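Local coordinates for Non-ribosomal peptide synthetase (Streptomyces halstedii, PDB 3WV4), which is the N-terminal domain of a non-ribosomal peptide synthetase and belongs to the AMP-binding enzymes of the ANL superfamily, at residues A[145-150]-A[166-171]; A[223-228]-A[252-257]; A[230-235]-A[308-313]. All coordinates share one frame; numbering follows the deposited sequence.

Interaction 1: A[145-150]-A[166-171]; sequences LVIAED and YSIDSL
Strand 145-148 and strand 165-167 run parallel here and pair through Ile147 with Tyr166 and Ala148 with Ser167, at one border of a four-stranded parallel sheet. Three backbone bonds join them. Tyr166 N donates to Val146 O at 2.7 Å. Ala148 N gives a nearly straight bond to Tyr166 O (174°). The third, Ile168 N to Ala148 O at 2.9 Å, is more bent (136°). It carries the pairing into the first turn of helix 168-180, for which Ser167 is the N-cap residue.

Tyr166 has the most surface buried by the contact. Its CG lies beside the backbone N (chi1 -67°), and the ring extends along the strand edge toward Leu145. CE2 meets Leu145 CD2 at 4.0 Å, the two side chains crossing at about a right angle. Trp86 meets the tyrosine ring edge-to-face.

Ile147 is on the same face of the sheet as Tyr166. Its CG2 branch lies 4.2 Å from Ile168 CD1 and equally far from Leu171 CD2. Phe83 of helix 73-89 packs on both Ile147 and Leu171. Ala148 and Ser167 point to the other face, where Ala154 and Glu151 of helix 151-160 meet them.

Beyond the strand, Ile168 CG2 sits 3.5 Å from Glu149 O, and Ser167 OG lies beside Asp150 CA. Asp150 uses OD1 to cap helix 151-160 through Ala153 N.

The path from strand 145-148 through helix 151-160 to strand 165-167 is a beta-alpha-beta unit with parallel neighbouring strands, the usual building block of layered alpha/beta folds.

Interaction 2: A[223-228]-A[252-257]; sequences SSINAV and VLISTL
Ile254 of helix 246-258 meets Ile225 and Asn226 of helix 215-229, and together with Leu257 it carries this helix-helix contact. The segment axes come within 10.1 Å and cross at -69°, and the touching area is small.

Ile254 has the most surface buried and works with two branches. CD1 touches Ile225 CG2 at 3.9 Å, with the side chains at about a right angle. CG2, anti to the backbone N, faces the amide of Asn226 and lies 3.9 Å from Asn226 OD1.

Leu257, one turn on, reaches over the backbone of the other helix. Its CG is anti to the backbone N (chi1 167°), which extends the side chain toward Ser223. CD2 comes 3.9 Å from Ser223 CA. It also lies 4.2 Å from Asn226 CB.

Asn226 thus meets Leu257 with CB and Ile254 with its amide. Its OD1 accepts a hydrogen bond from Tyr231 N, just past the end of its own helix.

Around the contact, Ile350 of strand 349-350 packs on Ile225, and Ala222 of helix 215-229 on Ile254. On helix 246-258, Val252 and Leu253 pack against helix 106-116.

Interaction 3: A[230-235]-A[308-313]; sequences GYHAED and TLRMFT
Gly230 meets Arg310 through its carbonyl. Arg310 NH2 donates to Gly230 O at 3.0 Å, with a bent N-H...O angle of 140°. The nitrogen lies above the carbonyl plane, while the oxygen lies close to the guanidinium plane. Gly230 is the first residue to leave helical geometry after helix 215-229, and its phi is positive.

Tyr231 starts out away from the other segment, but its ring brings OH back to within 4.1 Å of Thr313 OG1. Its CA lies at the edge of the guanidinium.

His232 places its ring obliquely beside Arg310, with His232 CD2 3.4 Å from Arg310 NH2. Ring NE2 lies over one guanidinium face, and the two planes are 23° apart. His232 also begins a type I turn that ends at Asp235, closed by Asp235 N bonding to His232 O.

Asp235 forms a salt bridge with Arg310, its carboxylate gripped side-on by NE and NH2. Arg310 NE donates to the syn lone pair of Asp235 OD1 at 2.8 Å. Arg310 NH2 reaches Asp235 OD2 at 2.7 Å in a nearly straight bond (174°). Carboxylate and guanidinium are nearly coplanar. The arginine chain is extended from CG to NE, which carries its flat end across to the loop. Asp235 OD2 also accepts from His232 N at 2.9 Å, on its anti side, so this bond and the salt bridge together fix the carboxylate. NH2 in turn serves both OD2 and Gly230 O.

Thr283 OG1 bonds Asp235 OD1 as well. Met284 of strand 284-287 packs on Tyr231, Asp235 and Arg310. The loop runs from helix 215-229 to strand 236-239 alongside strands 284-287 and 311-314, with helix 246-258 packing on Tyr231.

Along the chain, interaction 1 closes before the other two open, while the segments of interactions 2 and 3 alternate. Interactions 2 and 3 are neighbours, with centres about 11 Å apart. Helix 215-229 runs straight into the loop 230-235, and Tyr231 of that loop also packs on Ile254. These two contacts thus tie helices 215-229 and 246-258 to the sheet that holds strand 311-314. Interaction 1 lies apart in the four-stranded parallel sheet, its centre about 29 Å from that of interaction 2 and 33 Å from that of interaction 3. All three belong to the AMP-binding enzyme region of the chain, where interactions 2 and 3 form one connected region.

Interaction 1: A[145-150]-A[166-171]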
ATOM      1  N   LEU A 145     -21.902  -2.028  -1.034  1.00 49.13           N
ATOM      2  CA  LEU A 145     -21.822  -3.336  -1.679  1.00 46.57           C
ATOM      3  C   LEU A 145     -20.488  -3.993  -1.441  1.00 43.26           C
ATOM      4  O   LEU A 145     -19.604  -3.440  -0.788  1.00 40.14           O
ATOM      5  CB  LEU A 145     -22.112  -3.247  -3.161  1.00 45.87           C
ATOM      6  CG  LEU A 145     -21.266  -2.330  -4.046  1.00 47.40           C
ATOM      7  CD1 LEU A 145     -19.984  -3.024  -4.465  1.00 46.77           C
ATOM      8  CD2 LEU A 145     -22.073  -1.957  -5.282  1.00 48.55           C
ATOM      9  N   VAL A 146     -20.401  -5.232  -1.868  1.00 42.38           N
ATOM     10  CA  VAL A 146     -19.279  -6.053  -1.537  1.00 44.31           C
ATOM     11  C   VAL A 146     -18.859  -6.794  -2.771  1.00 45.57           C
ATOM     12  O   VAL A 146     -19.713  -7.351  -3.489  1.00 52.51           O
ATOM     13  CB  VAL A 146     -19.629  -7.091  -0.449  1.00 44.26           C
ATOM     14  CG1 VAL A 146     -18.474  -8.057  -0.223  1.00 43.09           C
ATOM     15  CG2 VAL A 146     -20.031  -6.405   0.856  1.00 46.04           C
ATOM     16  N   ILE A 147     -17.553  -6.832  -3.017  1.00 40.05           N
ATOM     17  CA  ILE A 147     -17.046  -7.569  -4.158  1.00 37.71           C
ATOM     18  C   ILE A 147     -16.215  -8.740  -3.690  1.00 37.80           C
ATOM     19  O   ILE A 147     -15.257  -8.551  -2.912  1.00 43.69           O
ATOM     20  CB  ILE A 147     -16.235  -6.640  -5.066  1.00 36.66           C
ATOM     21  CG1 ILE A 147     -17.193  -5.614  -5.656  1.00 38.57           C
ATOM     22  CG2 ILE A 147     -15.547  -7.440  -6.167  1.00 34.91           C
ATOM     23  CD1 ILE A 147     -16.536  -4.407  -6.203  1.00 43.01           C
ATOM     24  N   ALA A 148     -16.538  -9.928  -4.200  1.00 35.26           N
ATOM     25  CA  ALA A 148     -15.909 -11.191  -3.799  1.00 35.40           C
ATOM     26  C   ALA A 148     -15.131 -11.775  -4.961  1.00 37.50           C
ATOM     27  O   ALA A 148     -15.351 -11.426  -6.118  1.00 37.59           O
ATOM     28  CB  ALA A 148     -16.989 -12.194  -3.359  1.00 37.67           C
ATOM     29  N   GLU A 149     -14.313 -12.750  -4.644  1.00 37.87           N
ATOM     30  CA  GLU A 149     -13.420 -13.372  -5.569  1.00 41.39           C
ATOM     31  C   GLU A 149     -14.100 -14.356  -6.558  1.00 44.09           C
ATOM     32  O   GLU A 149     -13.606 -14.576  -7.636  1.00 40.34           O
ATOM     33  CB  GLU A 149     -12.355 -14.123  -4.748  1.00 42.28           C
ATOM     34  CG  GLU A 149     -11.363 -14.934  -5.570  1.00 47.24           C
ATOM     35  CD  GLU A 149     -10.313 -15.584  -4.714  1.00 50.84           C
ATOM     36  OE1 GLU A 149      -9.247 -15.906  -5.266  1.00 57.89           O
ATOM     37  OE2 GLU A 149     -10.542 -15.733  -3.501  1.00 51.01           O
ATOM     38  N   ASP A 150     -15.158 -15.020  -6.122  1.00 47.09           N
ATOM     39  CA  ASP A 150     -15.823 -16.054  -6.912  1.00 46.63           C
ATOM     40  C   ASP A 150     -17.144 -16.313  -6.256  1.00 45.70           C
ATOM     41  O   ASP A 150     -17.469 -15.688  -5.254  1.00 44.77           O
ATOM     42  CB  ASP A 150     -14.994 -17.328  -7.056  1.00 46.95           C
ATOM     43  CG  ASP A 150     -14.716 -18.025  -5.722  1.00 49.42           C
ATOM     44  OD1 ASP A 150     -15.487 -17.918  -4.772  1.00 49.36           O
ATOM     45  OD2 ASP A 150     -13.703 -18.723  -5.610  1.00 50.73           O
ATOM     46  N   TYR A 166     -21.105  -9.146  -5.016  1.00 47.21           N
ATOM     47  CA  TYR A 166     -20.928  -9.423  -6.442  1.00 42.77           C
ATOM     48  C   TYR A 166     -19.673 -10.198  -6.673  1.00 43.40           C
ATOM     49  O   TYR A 166     -18.644  -9.833  -6.155  1.00 45.85           O
ATOM     50  CB  TYR A 166     -20.819  -8.141  -7.192  1.00 42.11           C
ATOM     51  CG  TYR A 166     -22.075  -7.337  -7.185  1.00 42.62           C
ATOM     52  CD1 TYR A 166     -23.069  -7.542  -8.150  1.00 43.16           C
ATOM     53  CD2 TYR A 166     -22.273  -6.377  -6.225  1.00 44.25           C
ATOM     54  CE1 TYR A 166     -24.248  -6.816  -8.133  1.00 42.78           C
ATOM     55  CE2 TYR A 166     -23.439  -5.610  -6.185  1.00 44.20           C
ATOM     56  CZ  TYR A 166     -24.443  -5.829  -7.159  1.00 46.11           C
ATOM     57  OH  TYR A 166     -25.652  -5.110  -7.188  1.00 43.15           O
ATOM     58  N   SER A 167     -19.757 -11.271  -7.444  1.00 43.06           N
ATOM     59  CA  SER A 167     -18.581 -12.004  -7.907  1.00 45.29           C
ATOM     60  C   SER A 167     -17.764 -11.157  -8.880  1.00 44.90           C
ATOM     61  O   SER A 167     -18.333 -10.542  -9.762  1.00 42.50           O
ATOM     62  CB  SER A 167     -19.050 -13.246  -8.658  1.00 47.29           C
ATOM     63  OG  SER A 167     -17.971 -14.119  -8.946  1.00 54.79           O
ATOM     64  N   ILE A 168     -16.437 -11.163  -8.774  1.00 43.71           N
ATOM     65  CA  ILE A 168     -15.652 -10.351  -9.701  1.00 43.54           C
ATOM     66  C   ILE A 168     -15.822 -10.805 -11.181  1.00 43.36           C
ATOM     67  O   ILE A 168     -15.824 -10.004 -12.068  1.00 43.25           O
ATOM     68  CB  ILE A 168     -14.160 -10.289  -9.316  1.00 41.80           C
ATOM     69  CG1 ILE A 168     -13.431  -9.276 -10.187  1.00 40.95           C
ATOM     70  CG2 ILE A 168     -13.463 -11.634  -9.501  1.00 42.47           C
ATOM     71  CD1 ILE A 168     -13.915  -7.861 -10.012  1.00 40.03           C
ATOM     72  N   ASP A 169     -15.959 -12.095 -11.430  1.00 52.91           N
ATOM     73  CA  ASP A 169     -16.168 -12.601 -12.796  1.00 54.12           C
ATOM     74  C   ASP A 169     -17.478 -12.140 -13.348  1.00 55.45           C
ATOM     75  O   ASP A 169     -17.546 -11.561 -14.420  1.00 64.98           O
ATOM     76  CB  ASP A 169     -16.192 -14.106 -12.751  1.00 58.58           C
ATOM     77  CG  ASP A 169     -14.979 -14.669 -12.006  1.00 64.78           C
ATOM     78  OD1 ASP A 169     -13.856 -14.588 -12.582  1.00 60.75           O
ATOM     79  OD2 ASP A 169     -15.153 -15.123 -10.818  1.00 66.77           O
ATOM     80  N   SER A 170     -18.549 -12.396 -12.625  1.00 53.69           N
ATOM     81  CA  SER A 170     -19.820 -12.037 -13.150  1.00 53.78           C
ATOM     82  C   SER A 170     -19.784 -10.544 -13.493  1.00 48.49           C
ATOM     83  O   SER A 170     -20.063 -10.146 -14.648  1.00 47.17           O
ATOM     84  CB  SER A 170     -20.947 -12.437 -12.188  1.00 55.55           C
ATOM     85  OG  SER A 170     -21.355 -11.355 -11.376  1.00 61.81           O
ATOM     86  N   LEU A 171     -19.434  -9.703 -12.521  1.00 43.53           N
ATOM     87  CA  LEU A 171     -19.508  -8.259 -12.794  1.00 40.14           C
ATOM     88  C   LEU A 171     -18.491  -7.791 -13.814  1.00 36.95           C
ATOM     89  O   LEU A 171     -18.694  -6.770 -14.441  1.00 38.08           O
ATOM     90  CB  LEU A 171     -19.389  -7.380 -11.566  1.00 40.90           C
ATOM     91  CG  LEU A 171     -17.973  -7.121 -11.020  1.00 43.20           C
ATOM     92  CD1 LEU A 171     -17.364  -5.859 -11.636  1.00 39.85           C
ATOM     93  CD2 LEU A 171     -18.007  -7.000  -9.510  1.00 40.61           C
TER

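Interaction 2: A[223-228]-A[252-257]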
ATOM      1  N   SER A 223       4.723   9.798  -2.871  1.00 23.36           N
ATOM      2  CA  SER A 223       5.788  10.693  -3.432  1.00 23.01           C
ATOM      3  C   SER A 223       6.954  10.788  -2.471  1.00 23.09           C
ATOM      4  O   SER A 223       8.107  10.837  -2.867  1.00 24.34           O
ATOM      5  CB  SER A 223       5.218  12.098  -3.726  1.00 21.52           C
ATOM      6  OG  SER A 223       4.937  12.801  -2.493  1.00 24.22           O
ATOM      7  N   SER A 224       6.678  10.758  -1.190  1.00 23.71           N
ATOM      8  CA  SER A 224       7.789  10.897  -0.211  1.00 25.11           C
ATOM      9  C   SER A 224       8.637   9.646  -0.077  1.00 24.81           C
ATOM     10  O   SER A 224       9.879   9.681  -0.005  1.00 25.44           O
ATOM     11  CB  SER A 224       7.222  11.309   1.154  1.00 26.46           C
ATOM     12  OG  SER A 224       8.230  11.423   2.116  1.00 26.96           O
ATOM     13  N   ILE A 225       7.980   8.509   0.010  1.00 24.78           N
ATOM     14  CA  ILE A 225       8.699   7.237   0.014  1.00 22.69           C
ATOM     15  C   ILE A 225       9.581   7.133  -1.248  1.00 20.98           C
ATOM     16  O   ILE A 225      10.770   6.736  -1.234  1.00 19.27           O
ATOM     17  CB  ILE A 225       7.664   6.061   0.052  1.00 22.17           C
ATOM     18  CG1 ILE A 225       7.015   5.942   1.421  1.00 23.23           C
ATOM     19  CG2 ILE A 225       8.368   4.790  -0.290  1.00 22.33           C
ATOM     20  CD1 ILE A 225       5.697   5.181   1.432  1.00 24.51           C
ATOM     21  N   ASN A 226       8.987   7.494  -2.365  1.00 22.44           N
ATOM     22  CA  ASN A 226       9.674   7.356  -3.638  1.00 22.99           C
ATOM     23  C   ASN A 226      10.812   8.339  -3.793  1.00 22.25           C
ATOM     24  O   ASN A 226      11.829   7.985  -4.392  1.00 21.97           O
ATOM     25  CB  ASN A 226       8.792   7.489  -4.860  1.00 24.23           C
ATOM     26  CG  ASN A 226       9.493   6.902  -6.065  1.00 24.33           C
ATOM     27  OD1 ASN A 226      10.196   5.900  -5.964  1.00 26.77           O
ATOM     28  ND2 ASN A 226       9.451   7.585  -7.132  1.00 27.86           N
ATOM     29  N   ALA A 227      10.716   9.508  -3.162  1.00 22.53           N
ATOM     30  CA  ALA A 227      11.875  10.463  -3.176  1.00 23.00           C
ATOM     31  C   ALA A 227      13.077   9.806  -2.512  1.00 24.52           C
ATOM     32  O   ALA A 227      14.212  10.121  -2.820  1.00 24.96           O
ATOM     33  CB  ALA A 227      11.517  11.729  -2.430  1.00 23.94           C
ATOM     34  N   VAL A 228      12.850   8.919  -1.544  1.00 23.67           N
ATOM     35  CA  VAL A 228      13.982   8.208  -0.901  1.00 22.99           C
ATOM     36  C   VAL A 228      14.405   6.939  -1.691  1.00 23.33           C
ATOM     37  O   VAL A 228      15.561   6.699  -1.895  1.00 24.56           O
ATOM     38  CB  VAL A 228      13.731   7.813   0.579  1.00 21.60           C
ATOM     39  CG1 VAL A 228      15.024   7.372   1.223  1.00 20.72           C
ATOM     40  CG2 VAL A 228      13.167   8.926   1.391  1.00 23.14           C
ATOM     41  N   VAL A 252       1.421  -0.537  -5.794  1.00 28.63           N
ATOM     42  CA  VAL A 252       0.530  -0.144  -6.934  1.00 28.76           C
ATOM     43  C   VAL A 252       0.651   1.372  -7.182  1.00 29.53           C
ATOM     44  O   VAL A 252       0.815   1.816  -8.310  1.00 26.54           O
ATOM     45  CB  VAL A 252      -0.947  -0.420  -6.629  1.00 29.77           C
ATOM     46  CG1 VAL A 252      -1.842   0.097  -7.750  1.00 30.87           C
ATOM     47  CG2 VAL A 252      -1.196  -1.887  -6.386  1.00 30.94           C
ATOM     48  N   LEU A 253       0.616   2.163  -6.098  1.00 27.84           N
ATOM     49  CA  LEU A 253       0.690   3.625  -6.255  1.00 27.06           C
ATOM     50  C   LEU A 253       2.005   4.113  -6.757  1.00 25.42           C
ATOM     51  O   LEU A 253       2.076   4.969  -7.680  1.00 25.78           O
ATOM     52  CB  LEU A 253       0.374   4.318  -4.951  1.00 26.86           C
ATOM     53  CG  LEU A 253      -1.030   3.996  -4.427  1.00 28.77           C
ATOM     54  CD1 LEU A 253      -1.145   4.295  -2.917  1.00 31.37           C
ATOM     55  CD2 LEU A 253      -2.010   4.798  -5.204  1.00 29.87           C
ATOM     56  N   ILE A 254       3.080   3.596  -6.177  1.00 25.77           N
ATOM     57  CA  ILE A 254       4.388   4.066  -6.556  1.00 25.21           C
ATOM     58  C   ILE A 254       4.746   3.608  -7.992  1.00 25.84           C
ATOM     59  O   ILE A 254       5.373   4.388  -8.753  1.00 25.57           O
ATOM     60  CB  ILE A 254       5.441   3.642  -5.548  1.00 26.36           C
ATOM     61  CG1 ILE A 254       5.199   4.417  -4.247  1.00 26.80           C
ATOM     62  CG2 ILE A 254       6.830   3.893  -6.113  1.00 25.88           C
ATOM     63  CD1 ILE A 254       5.795   3.797  -3.040  1.00 26.94           C
ATOM     64  N   SER A 255       4.393   2.385  -8.362  1.00 24.68           N
ATOM     65  CA  SER A 255       4.597   1.983  -9.754  1.00 26.66           C
ATOM     66  C   SER A 255       3.861   2.918 -10.626  1.00 24.34           C
ATOM     67  O   SER A 255       4.378   3.370 -11.605  1.00 23.83           O
ATOM     68  CB  SER A 255       4.159   0.554 -10.073  1.00 27.29           C
ATOM     69  OG  SER A 255       4.655  -0.325  -9.098  1.00 35.06           O
ATOM     70  N   THR A 256       2.638   3.232 -10.258  1.00 28.33           N
ATOM     71  CA  THR A 256       1.804   4.091 -11.098  1.00 28.96           C
ATOM     72  C   THR A 256       2.372   5.524 -11.145  1.00 28.26           C
ATOM     73  O   THR A 256       2.468   6.128 -12.206  1.00 29.79           O
ATOM     74  CB  THR A 256       0.357   4.034 -10.631  1.00 29.15           C
ATOM     75  OG1 THR A 256      -0.072   2.658 -10.580  1.00 30.02           O
ATOM     76  CG2 THR A 256      -0.520   4.776 -11.563  1.00 29.51           C
ATOM     77  N   LEU A 257       2.856   6.019 -10.028  1.00 28.99           N
ATOM     78  CA  LEU A 257       3.468   7.378  -9.950  1.00 26.36           C
ATOM     79  C   LEU A 257       4.614   7.498 -10.927  1.00 28.23           C
ATOM     80  O   LEU A 257       4.729   8.489 -11.621  1.00 30.64           O
ATOM     81  CB  LEU A 257       3.946   7.668  -8.520  1.00 27.76           C
ATOM     82  CG  LEU A 257       4.860   8.838  -8.246  1.00 28.17           C
ATOM     83  CD1 LEU A 257       4.169  10.171  -8.545  1.00 29.06           C
ATOM     84  CD2 LEU A 257       5.245   8.827  -6.774  1.00 31.50           C
TER

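Interaction 3: A[230-235]-A[308-313]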
ATOM      1  N   GLY A 230      13.442   5.853  -4.961  1.00 24.22           N
ATOM      2  CA  GLY A 230      13.839   6.154  -6.362  1.00 23.56           C
ATOM      3  C   GLY A 230      13.384   5.115  -7.341  1.00 24.45           C
ATOM      4  O   GLY A 230      14.174   4.669  -8.148  1.00 25.94           O
ATOM      5  N   TYR A 231      12.145   4.634  -7.231  1.00 25.30           N
ATOM      6  CA  TYR A 231      11.606   3.787  -8.311  1.00 27.23           C
ATOM      7  C   TYR A 231      11.576   4.651  -9.569  1.00 29.06           C
ATOM      8  O   TYR A 231      11.450   5.846  -9.472  1.00 31.58           O
ATOM      9  CB  TYR A 231      10.185   3.286  -8.064  1.00 25.99           C
ATOM     10  CG  TYR A 231      10.009   2.181  -7.040  1.00 25.89           C
ATOM     11  CD1 TYR A 231      10.180   2.454  -5.691  1.00 27.25           C
ATOM     12  CD2 TYR A 231       9.542   0.915  -7.377  1.00 27.07           C
ATOM     13  CE1 TYR A 231       9.945   1.521  -4.725  1.00 27.16           C
ATOM     14  CE2 TYR A 231       9.318  -0.072  -6.368  1.00 28.47           C
ATOM     15  CZ  TYR A 231       9.499   0.255  -5.036  1.00 27.57           C
ATOM     16  OH  TYR A 231       9.336  -0.688  -3.937  1.00 28.43           O
ATOM     17  N   HIS A 232      11.734   4.035 -10.730  1.00 30.16           N
ATOM     18  CA  HIS A 232      11.658   4.766 -12.000  1.00 33.95           C
ATOM     19  C   HIS A 232      10.977   3.894 -13.064  1.00 29.67           C
ATOM     20  O   HIS A 232      10.657   2.718 -12.822  1.00 25.70           O
ATOM     21  CB  HIS A 232      13.021   5.278 -12.441  1.00 35.74           C
ATOM     22  CG  HIS A 232      14.051   4.214 -12.569  1.00 40.97           C
ATOM     23  ND1 HIS A 232      14.126   3.379 -13.662  1.00 42.99           N
ATOM     24  CD2 HIS A 232      15.055   3.837 -11.737  1.00 45.10           C
ATOM     25  CE1 HIS A 232      15.137   2.540 -13.508  1.00 44.02           C
ATOM     26  NE2 HIS A 232      15.707   2.783 -12.339  1.00 45.00           N
ATOM     27  N   ALA A 233      10.731   4.508 -14.215  1.00 27.83           N
ATOM     28  CA  ALA A 233       9.860   3.934 -15.233  1.00 29.31           C
ATOM     29  C   ALA A 233      10.342   2.615 -15.792  1.00 30.17           C
ATOM     30  O   ALA A 233       9.554   1.839 -16.250  1.00 34.54           O
ATOM     31  CB  ALA A 233       9.635   4.945 -16.376  1.00 28.30           C
ATOM     32  N   GLU A 234      11.643   2.387 -15.809  1.00 30.69           N
ATOM     33  CA  GLU A 234      12.164   1.132 -16.239  1.00 31.80           C
ATOM     34  C   GLU A 234      12.232   0.055 -15.125  1.00 31.35           C
ATOM     35  O   GLU A 234      12.729  -0.997 -15.381  1.00 33.05           O
ATOM     36  CB  GLU A 234      13.533   1.373 -16.887  1.00 36.70           C
ATOM     37  CG  GLU A 234      13.353   2.102 -18.249  1.00 44.74           C
ATOM     38  CD  GLU A 234      14.639   2.389 -19.012  1.00 54.95           C
ATOM     39  OE1 GLU A 234      15.555   3.064 -18.465  1.00 62.51           O
ATOM     40  OE2 GLU A 234      14.718   1.967 -20.202  1.00 63.83           O
ATOM     41  N   ASP A 235      11.777   0.318 -13.890  1.00 30.20           N
ATOM     42  CA  ASP A 235      11.792  -0.737 -12.865  1.00 28.88           C
ATOM     43  C   ASP A 235      10.682  -1.731 -13.103  1.00 26.82           C
ATOM     44  O   ASP A 235       9.730  -1.464 -13.750  1.00 24.43           O
ATOM     45  CB  ASP A 235      11.716  -0.198 -11.455  1.00 28.78           C
ATOM     46  CG  ASP A 235      13.047   0.339 -10.965  1.00 30.32           C
ATOM     47  OD1 ASP A 235      14.061  -0.393 -11.063  1.00 29.46           O
ATOM     48  OD2 ASP A 235      13.081   1.506 -10.450  1.00 31.89           O
ATOM     49  N   THR A 308      19.077  -8.997 -12.293  1.00 35.08           N
ATOM     50  CA  THR A 308      18.367  -7.718 -12.486  1.00 32.76           C
ATOM     51  C   THR A 308      17.934  -7.020 -11.183  1.00 29.91           C
ATOM     52  O   THR A 308      17.728  -5.836 -11.183  1.00 28.92           O
ATOM     53  CB  THR A 308      17.147  -7.936 -13.369  1.00 32.97           C
ATOM     54  OG1 THR A 308      16.317  -8.932 -12.750  1.00 31.92           O
ATOM     55  CG2 THR A 308      17.593  -8.391 -14.782  1.00 34.14           C
ATOM     56  N   LEU A 309      17.813  -7.766 -10.087  1.00 29.67           N
ATOM     57  CA  LEU A 309      17.423  -7.226  -8.788  1.00 29.72           C
ATOM     58  C   LEU A 309      18.411  -6.186  -8.244  1.00 29.35           C
ATOM     59  O   LEU A 309      19.591  -6.490  -8.052  1.00 30.04           O
ATOM     60  CB  LEU A 309      17.287  -8.351  -7.797  1.00 30.00           C
ATOM     61  CG  LEU A 309      15.942  -9.078  -7.882  1.00 30.29           C
ATOM     62  CD1 LEU A 309      15.994 -10.235  -6.941  1.00 31.18           C
ATOM     63  CD2 LEU A 309      14.769  -8.171  -7.490  1.00 31.25           C
ATOM     64  N   ARG A 310      17.898  -4.976  -8.006  1.00 28.04           N
ATOM     65  CA  ARG A 310      18.671  -3.862  -7.490  1.00 26.75           C
ATOM     66  C   ARG A 310      18.272  -3.362  -6.098  1.00 27.25           C
ATOM     67  O   ARG A 310      19.041  -2.628  -5.445  1.00 27.36           O
ATOM     68  CB  ARG A 310      18.669  -2.705  -8.503  1.00 25.84           C
ATOM     69  CG  ARG A 310      17.426  -1.817  -8.513  1.00 25.59           C
ATOM     70  CD  ARG A 310      17.536  -0.767  -9.649  1.00 24.38           C
ATOM     71  NE  ARG A 310      16.408   0.152  -9.622  1.00 23.83           N
ATOM     72  CZ  ARG A 310      16.335   1.256  -8.852  1.00 22.66           C
ATOM     73  NH1 ARG A 310      17.329   1.623  -8.089  1.00 22.28           N
ATOM     74  NH2 ARG A 310      15.280   2.018  -8.885  1.00 22.81           N
ATOM     75  N   MET A 311      17.098  -3.731  -5.611  1.00 28.09           N
ATOM     76  CA  MET A 311      16.687  -3.291  -4.258  1.00 27.37           C
ATOM     77  C   MET A 311      15.675  -4.210  -3.646  1.00 26.87           C
ATOM     78  O   MET A 311      14.764  -4.679  -4.340  1.00 28.99           O
ATOM     79  CB  MET A 311      16.069  -1.885  -4.284  1.00 26.18           C
ATOM     80  CG  MET A 311      15.960  -1.218  -2.921  1.00 26.15           C
ATOM     81  SD  MET A 311      15.355   0.482  -3.023  1.00 24.88           S
ATOM     82  CE  MET A 311      16.655   1.233  -4.020  1.00 25.34           C
ATOM     83  N   PHE A 312      15.895  -4.507  -2.370  1.00 27.78           N
ATOM     84  CA  PHE A 312      14.951  -5.120  -1.494  1.00 27.08           C
ATOM     85  C   PHE A 312      14.532  -4.092  -0.451  1.00 27.51           C
ATOM     86  O   PHE A 312      15.404  -3.451   0.165  1.00 25.81           O
ATOM     87  CB  PHE A 312      15.578  -6.271  -0.721  1.00 27.45           C
ATOM     88  CG  PHE A 312      16.028  -7.378  -1.588  1.00 28.23           C
ATOM     89  CD1 PHE A 312      15.121  -8.300  -2.085  1.00 27.77           C
ATOM     90  CD2 PHE A 312      17.377  -7.495  -1.947  1.00 29.37           C
ATOM     91  CE1 PHE A 312      15.542  -9.329  -2.918  1.00 28.64           C
ATOM     92  CE2 PHE A 312      17.798  -8.526  -2.798  1.00 30.03           C
ATOM     93  CZ  PHE A 312      16.866  -9.446  -3.292  1.00 28.09           C
ATOM     94  N   THR A 313      13.228  -3.967  -0.235  1.00 26.94           N
ATOM     95  CA  THR A 313      12.738  -3.049   0.752  1.00 30.52           C
ATOM     96  C   THR A 313      11.941  -3.826   1.815  1.00 31.84           C
ATOM     97  O   THR A 313      11.017  -4.553   1.504  1.00 29.68           O
ATOM     98  CB  THR A 313      11.911  -1.916   0.133  1.00 28.69           C
ATOM     99  OG1 THR A 313      10.744  -2.402  -0.487  1.00 26.63           O
ATOM    100  CG2 THR A 313      12.680  -1.268  -0.921  1.00 30.78           C
TER